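Local coordinates for protein rhamnogalacturonan endolyase YesW (Bacillus subtilis, PDB 2ZUX) that cleaves the rhamnogalacturonan backbone of plant pectin by endo-acting beta-elimination, as a calcium-binding lyase of polysaccharide lyase family 11, at residues A[365-370]-A[416-421]; A[379-384]-A[393-398]. All blocks are in the same frame, centred on the assembly; numbering follows the deposited sequence.

Contact 1 of 2, residues A[365-370]-A[416-421]; sequences ALHTGD and GMAADI. With CA (calcium ion), chain J; CA (calcium ion), chain I.
H367 lays its imidazole over the backbone of M417 and A418, and no hydrogen bond links the two strands although they run nearly parallel. Strands 366-369 and 416-419 approach to 6.9 Å between axes, with 22° between their directions, a spacing bridged by H367 and A365 packing on the second strand's backbone and by A418 CB. The CG of H367 stands anti to its own carbonyl carbon (chi1 -66°), which swings the ring toward the second strand. A418 N sits above the centre of that ring, 3.8 Å from its plane. H367 CB meets A418 CB at 3.7 Å, and the bent M417 side chain brings SD to 4.6 Å from the ring centroid, an oblique sulfur-aromatic approach. A365 CB rests 3.7 Å from G416 N. Each strand opens its own antiparallel sheet, the two successive in the beta-propeller, and leads into a calcium loop. D370 OD1 binds one calcium ion at 2.4 Å, a site completed by a water, E379 and the carbonyls of D372, R375 and G377; D420 OD1 binds another at 2.3 Å, with a water, E429 and the carbonyls of D422, Y425 and G427. The buried A418 N has no hydrogen-bond partner in the model and faces the imidazole instead; cohesion here rests on van der Waals packing, while each ion ties its loop to its own sheet.

Contact 2 of 2, residues A[379-384]-A[393-398]; sequences EVFQVH and LSFRDA. With CA (calcium ion), chain J.
R396 starts with CG between its backbone N and carbonyl carbon (chi1 78°) and then runs extended to NE, while Q382 reaches out with CG anti to its backbone N and the chain straight beyond; the two polar ends meet on the same sheet face. R396 NH1 gives Q382 OE1 a weak hydrogen bond of 2.9 Å, bent to 123° at the hydrogen, with amide and guanidinium planes 55° apart. The R396 chain runs beside V380, whose CG1 sits over one face of the guanidinium toward its rim, 3.6 Å from NH1. Stronger partners fix both ends: G344 O takes R396 NH2, Y356 OH bonds its NE, and N325 OD1 takes Q382 NE2. One water donates to V380 O, accepts from R396 NH1 and bonds S394 OG; a second joins S394 OG to Q382 OE1. The antiparallel backbones pair V380 with R396 and Q382 with S394, each by two hydrogen bonds, as in S394 N to Q382 O at 2.8 Å. The face bearing F381, V383, L393 and F395 is apolar: F381 CE1 packs on L393 CB at 3.8 Å, and F381 CD1 meets the edge of the F395 ring, 4.1 Å from its CD1. E379 CG touches F395 CE2 at 3.7 Å, and the E379 carboxylate grips a calcium ion with both oxygens, OE2 at 2.4 Å and OE1 farther off. This hairpin forms the middle of a four-stranded propeller sheet, flanked by strands 366-369 and 403-407, with F381 and F395 packing onto V430 of strand 429-432 in the next sheet.

Both contacts are buried, contact 1 nearer the centre of the chain. Contact 2 lies within one sheet and has the backbone pairing of a hairpin plus a polar, hydrated face; contact 1 joins that sheet's first strand to the next sheet and relies on packing of side chains against a neighbouring backbone, without a hydrogen bond. They meet through adjacent strands: 366-369 and 379-383 are neighbours in one sheet, probably hydrogen-bonded through H367 N to F381 O (2.8 Å) and G369 O to E379 N (2.9 Å). The shared calcium ion joins the end of contact 1's first strand to the start of contact 2's. The F381 ring also packs against M417 O, so the apolar face of contact 2 continues the inter-sheet packing of contact 1.

Contact 1 of 2, residues A[365-370]-A[416-421]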
loop_
_atom_site.group_PDB
_atom_site.type_symbol
_atom_site.label_atom_id
_atom_site.label_comp_id
_atom_site.label_asym_id
_atom_site.label_seq_id
_atom_site.Cartn_x
_atom_site.Cartn_y
_atom_site.Cartn_z
ATOM N N ALA A 365 4.074 -2.869 -13.533
ATOM C CA ALA A 365 2.807 -2.500 -12.899
ATOM C C ALA A 365 1.890 -3.710 -12.881
ATOM O O ALA A 365 2.008 -4.600 -13.738
ATOM C CB ALA A 365 2.153 -1.330 -13.638
ATOM N N LEU A 366 0.960 -3.726 -11.923
ATOM C CA LEU A 366 0.176 -4.915 -11.614
ATOM C C LEU A 366 -1.080 -4.502 -10.874
ATOM O O LEU A 366 -1.012 -3.689 -9.947
ATOM C CB LEU A 366 1.001 -5.817 -10.703
ATOM C CG LEU A 366 0.485 -7.206 -10.337
ATOM C CD1 LEU A 366 0.407 -8.095 -11.574
ATOM C CD2 LEU A 366 1.401 -7.818 -9.310
ATOM N N HIS A 367 -2.219 -5.066 -11.274
ATOM C CA HIS A 367 -3.513 -4.770 -10.658
ATOM C C HIS A 367 -4.316 -6.046 -10.462
ATOM O O HIS A 367 -4.661 -6.711 -11.435
ATOM C CB HIS A 367 -4.274 -3.793 -11.545
ATOM C CG HIS A 367 -3.618 -2.461 -11.604
ATOM N ND1 HIS A 367 -2.667 -2.116 -12.542
ATOM C CD2 HIS A 367 -3.709 -1.419 -10.752
ATOM C CE1 HIS A 367 -2.229 -0.898 -12.276
ATOM N NE2 HIS A 367 -2.843 -0.458 -11.193
ATOM N N THR A 368 -4.595 -6.379 -9.204
ATOM C CA THR A 368 -5.381 -7.560 -8.852
ATOM C C THR A 368 -6.635 -7.112 -8.113
ATOM O O THR A 368 -6.547 -6.514 -7.038
ATOM C CB THR A 368 -4.581 -8.504 -7.946
ATOM O OG1 THR A 368 -3.389 -8.924 -8.626
ATOM C CG2 THR A 368 -5.405 -9.728 -7.584
ATOM N N GLY A 369 -7.796 -7.389 -8.693
ATOM C CA GLY A 369 -9.061 -7.019 -8.065
ATOM C C GLY A 369 -10.197 -7.643 -8.831
ATOM O O GLY A 369 -9.981 -8.537 -9.652
ATOM N N ASP A 370 -11.418 -7.194 -8.557
ATOM C CA ASP A 370 -12.535 -7.651 -9.363
ATOM C C ASP A 370 -12.676 -6.670 -10.504
ATOM O O ASP A 370 -13.381 -5.661 -10.396
ATOM C CB ASP A 370 -13.834 -7.797 -8.576
ATOM C CG ASP A 370 -14.861 -8.584 -9.354
ATOM O OD1 ASP A 370 -14.532 -9.008 -10.485
ATOM O OD2 ASP A 370 -15.982 -8.795 -8.846
ATOM N N GLY A 416 0.765 0.500 -16.483
ATOM C CA GLY A 416 -0.596 0.072 -16.779
ATOM C C GLY A 416 -1.483 0.394 -15.606
ATOM O O GLY A 416 -1.018 0.344 -14.465
ATOM N N MET A 417 -2.743 0.723 -15.889
ATOM C CA MET A 417 -3.705 1.067 -14.847
ATOM C C MET A 417 -4.995 0.280 -14.985
ATOM O O MET A 417 -5.343 -0.167 -16.074
ATOM C CB MET A 417 -4.012 2.562 -14.886
ATOM C CG MET A 417 -3.347 3.355 -13.778
ATOM S SD MET A 417 -4.006 2.996 -12.140
ATOM C CE MET A 417 -5.670 3.656 -12.299
ATOM N N ALA A 418 -5.693 0.127 -13.867
ATOM C CA ALA A 418 -7.011 -0.479 -13.849
ATOM C C ALA A 418 -7.888 0.360 -12.937
ATOM O O ALA A 418 -7.525 0.611 -11.781
ATOM C CB ALA A 418 -6.932 -1.905 -13.337
ATOM N N ALA A 419 -9.032 0.793 -13.460
ATOM C CA ALA A 419 -10.002 1.600 -12.709
ATOM C C ALA A 419 -11.292 1.724 -13.493
ATOM O O ALA A 419 -11.271 1.813 -14.720
ATOM C CB ALA A 419 -9.449 2.983 -12.409
ATOM N N ASP A 420 -12.417 1.737 -12.781
ATOM C CA ASP A 420 -13.693 2.022 -13.422
ATOM C C ASP A 420 -13.768 3.520 -13.677
ATOM O O ASP A 420 -14.055 4.302 -12.758
ATOM C CB ASP A 420 -14.872 1.583 -12.551
ATOM C CG ASP A 420 -16.199 1.702 -13.281
ATOM O OD1 ASP A 420 -16.187 2.035 -14.486
ATOM O OD2 ASP A 420 -17.257 1.452 -12.663
ATOM N N ILE A 421 -13.494 3.911 -14.922
ATOM C CA ILE A 421 -13.514 5.319 -15.314
ATOM C C ILE A 421 -14.604 5.633 -16.338
ATOM O O ILE A 421 -14.871 6.802 -16.616
ATOM C CB ILE A 421 -12.136 5.783 -15.847
ATOM C CG1 ILE A 421 -11.789 5.130 -17.196
ATOM C CG2 ILE A 421 -11.052 5.509 -14.798
ATOM C CD1 ILE A 421 -10.509 5.655 -17.807
HETATM CA CA CA J . -14.478 -11.013 -11.722
HETATM CA CA CA I . -16.552 0.803 -16.401
HETATM O O HOH W 1 -16.422 -11.125 -10.264
HETATM O O HOH W 2 -18.483 0.571 -15.016
#

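Contact 2 of 2, residues A[379-384]-A[393-398]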
loop_
_atom_site.group_PDB
_atom_site.type_symbol
_atom_site.label_atom_id
_atom_site.label_comp_id
_atom_site.label_asym_id
_atom_site.label_seq_id
_atom_site.Cartn_x
_atom_site.Cartn_y
_atom_site.Cartn_z
ATOM N N GLU A 379 -9.414 -10.893 -11.258
ATOM C CA GLU A 379 -8.659 -10.772 -12.495
ATOM C C GLU A 379 -7.379 -10.000 -12.203
ATOM O O GLU A 379 -7.314 -9.212 -11.250
ATOM C CB GLU A 379 -9.486 -10.073 -13.583
ATOM C CG GLU A 379 -10.699 -10.875 -14.100
ATOM C CD GLU A 379 -11.919 -10.820 -13.194
ATOM O OE1 GLU A 379 -12.151 -9.791 -12.528
ATOM O OE2 GLU A 379 -12.690 -11.810 -13.165
ATOM N N VAL A 380 -6.358 -10.250 -13.015
ATOM C CA VAL A 380 -5.076 -9.558 -12.886
ATOM C C VAL A 380 -4.744 -8.884 -14.205
ATOM O O VAL A 380 -4.689 -9.546 -15.247
ATOM C CB VAL A 380 -3.928 -10.517 -12.510
ATOM C CG1 VAL A 380 -2.607 -9.756 -12.418
ATOM C CG2 VAL A 380 -4.220 -11.241 -11.208
ATOM N N PHE A 381 -4.560 -7.567 -14.152
ATOM C CA PHE A 381 -4.062 -6.819 -15.289
ATOM C C PHE A 381 -2.606 -6.488 -15.038
ATOM O O PHE A 381 -2.248 -5.992 -13.968
ATOM C CB PHE A 381 -4.867 -5.535 -15.500
ATOM C CG PHE A 381 -4.378 -4.712 -16.662
ATOM C CD1 PHE A 381 -4.449 -5.212 -17.964
ATOM C CD2 PHE A 381 -3.866 -3.435 -16.467
ATOM C CE1 PHE A 381 -3.985 -4.469 -19.046
ATOM C CE2 PHE A 381 -3.407 -2.678 -17.547
ATOM C CZ PHE A 381 -3.472 -3.200 -18.842
ATOM N N GLN A 382 -1.773 -6.757 -16.037
ATOM C CA GLN A 382 -0.330 -6.644 -15.888
ATOM C C GLN A 382 0.273 -6.140 -17.179
ATOM O O GLN A 382 -0.247 -6.417 -18.258
ATOM C CB GLN A 382 0.262 -8.016 -15.574
ATOM C CG GLN A 382 1.738 -8.014 -15.202
ATOM C CD GLN A 382 2.299 -9.418 -15.037
ATOM O OE1 GLN A 382 1.576 -10.408 -15.181
ATOM N NE2 GLN A 382 3.590 -9.511 -14.729
ATOM N N VAL A 383 1.359 -5.382 -17.053
ATOM C CA VAL A 383 2.164 -4.986 -18.204
ATOM C C VAL A 383 3.521 -5.673 -18.149
ATOM O O VAL A 383 3.935 -6.188 -17.098
ATOM C CB VAL A 383 2.300 -3.445 -18.329
ATOM C CG1 VAL A 383 0.931 -2.820 -18.591
ATOM C CG2 VAL A 383 2.968 -2.848 -17.084
ATOM N N HIS A 384 4.203 -5.683 -19.292
ATOM C CA HIS A 384 5.382 -6.522 -19.473
ATOM C C HIS A 384 6.516 -5.748 -20.121
ATOM O O HIS A 384 6.286 -4.917 -21.004
ATOM C CB HIS A 384 4.993 -7.760 -20.285
ATOM C CG HIS A 384 4.008 -8.625 -19.570
ATOM N ND1 HIS A 384 2.656 -8.631 -19.843
ATOM C CD2 HIS A 384 4.182 -9.448 -18.512
ATOM C CE1 HIS A 384 2.044 -9.446 -18.996
ATOM N NE2 HIS A 384 2.951 -9.962 -18.188
ATOM N N LEU A 393 0.618 -6.273 -22.563
ATOM C CA LEU A 393 -0.368 -6.126 -21.501
ATOM C C LEU A 393 -1.226 -7.371 -21.511
ATOM O O LEU A 393 -1.628 -7.854 -22.574
ATOM C CB LEU A 393 -1.188 -4.839 -21.650
ATOM C CG LEU A 393 -1.699 -4.396 -23.021
ATOM C CD1 LEU A 393 -3.007 -3.635 -22.903
ATOM C CD2 LEU A 393 -0.653 -3.544 -23.756
ATOM N N SER A 394 -1.473 -7.909 -20.324
ATOM C CA SER A 394 -2.202 -9.158 -20.202
ATOM C C SER A 394 -3.287 -9.010 -19.151
ATOM O O SER A 394 -3.109 -8.333 -18.138
ATOM C CB SER A 394 -1.265 -10.327 -19.874
ATOM O OG SER A 394 -0.612 -10.161 -18.626
ATOM N N PHE A 395 -4.426 -9.640 -19.414
ATOM C CA PHE A 395 -5.583 -9.586 -18.534
ATOM C C PHE A 395 -6.004 -11.036 -18.315
ATOM O O PHE A 395 -6.382 -11.731 -19.270
ATOM C CB PHE A 395 -6.682 -8.764 -19.209
ATOM C CG PHE A 395 -7.868 -8.453 -18.323
ATOM C CD1 PHE A 395 -8.039 -7.178 -17.776
ATOM C CD2 PHE A 395 -8.852 -9.409 -18.090
ATOM C CE1 PHE A 395 -9.154 -6.884 -16.977
ATOM C CE2 PHE A 395 -9.952 -9.128 -17.295
ATOM C CZ PHE A 395 -10.108 -7.858 -16.738
ATOM N N ARG A 396 -5.885 -11.513 -17.078
ATOM C CA ARG A 396 -5.992 -12.944 -16.826
ATOM C C ARG A 396 -6.893 -13.301 -15.657
ATOM O O ARG A 396 -7.182 -12.471 -14.788
ATOM C CB ARG A 396 -4.602 -13.528 -16.584
ATOM C CG ARG A 396 -4.040 -13.271 -15.174
ATOM C CD ARG A 396 -2.628 -13.776 -15.106
ATOM N NE ARG A 396 -2.006 -13.859 -13.784
ATOM C CZ ARG A 396 -0.970 -13.114 -13.384
ATOM N NH1 ARG A 396 -0.485 -12.135 -14.142
ATOM N NH2 ARG A 396 -0.420 -13.339 -12.201
ATOM N N ASP A 397 -7.306 -14.567 -15.651
ATOM C CA ASP A 397 -7.970 -15.180 -14.520
ATOM C C ASP A 397 -6.945 -15.265 -13.384
ATOM O O ASP A 397 -5.901 -15.884 -13.537
ATOM C CB ASP A 397 -8.442 -16.574 -14.950
ATOM C CG ASP A 397 -9.211 -17.308 -13.874
ATOM O OD1 ASP A 397 -8.715 -17.432 -12.735
ATOM O OD2 ASP A 397 -10.304 -17.822 -14.196
ATOM N N ALA A 398 -7.243 -14.635 -12.246
ATOM C CA ALA A 398 -6.273 -14.572 -11.148
ATOM C C ALA A 398 -5.907 -15.946 -10.579
ATOM O O ALA A 398 -4.776 -16.167 -10.142
ATOM C CB ALA A 398 -6.777 -13.657 -10.039
HETATM CA CA CA J . -14.478 -11.013 -11.722
HETATM O O HOH W 3 -2.148 -10.727 -16.241
HETATM O O HOH W 4 0.849 -12.346 -17.070
HETATM O O HOH W 1 -16.422 -11.125 -10.264
#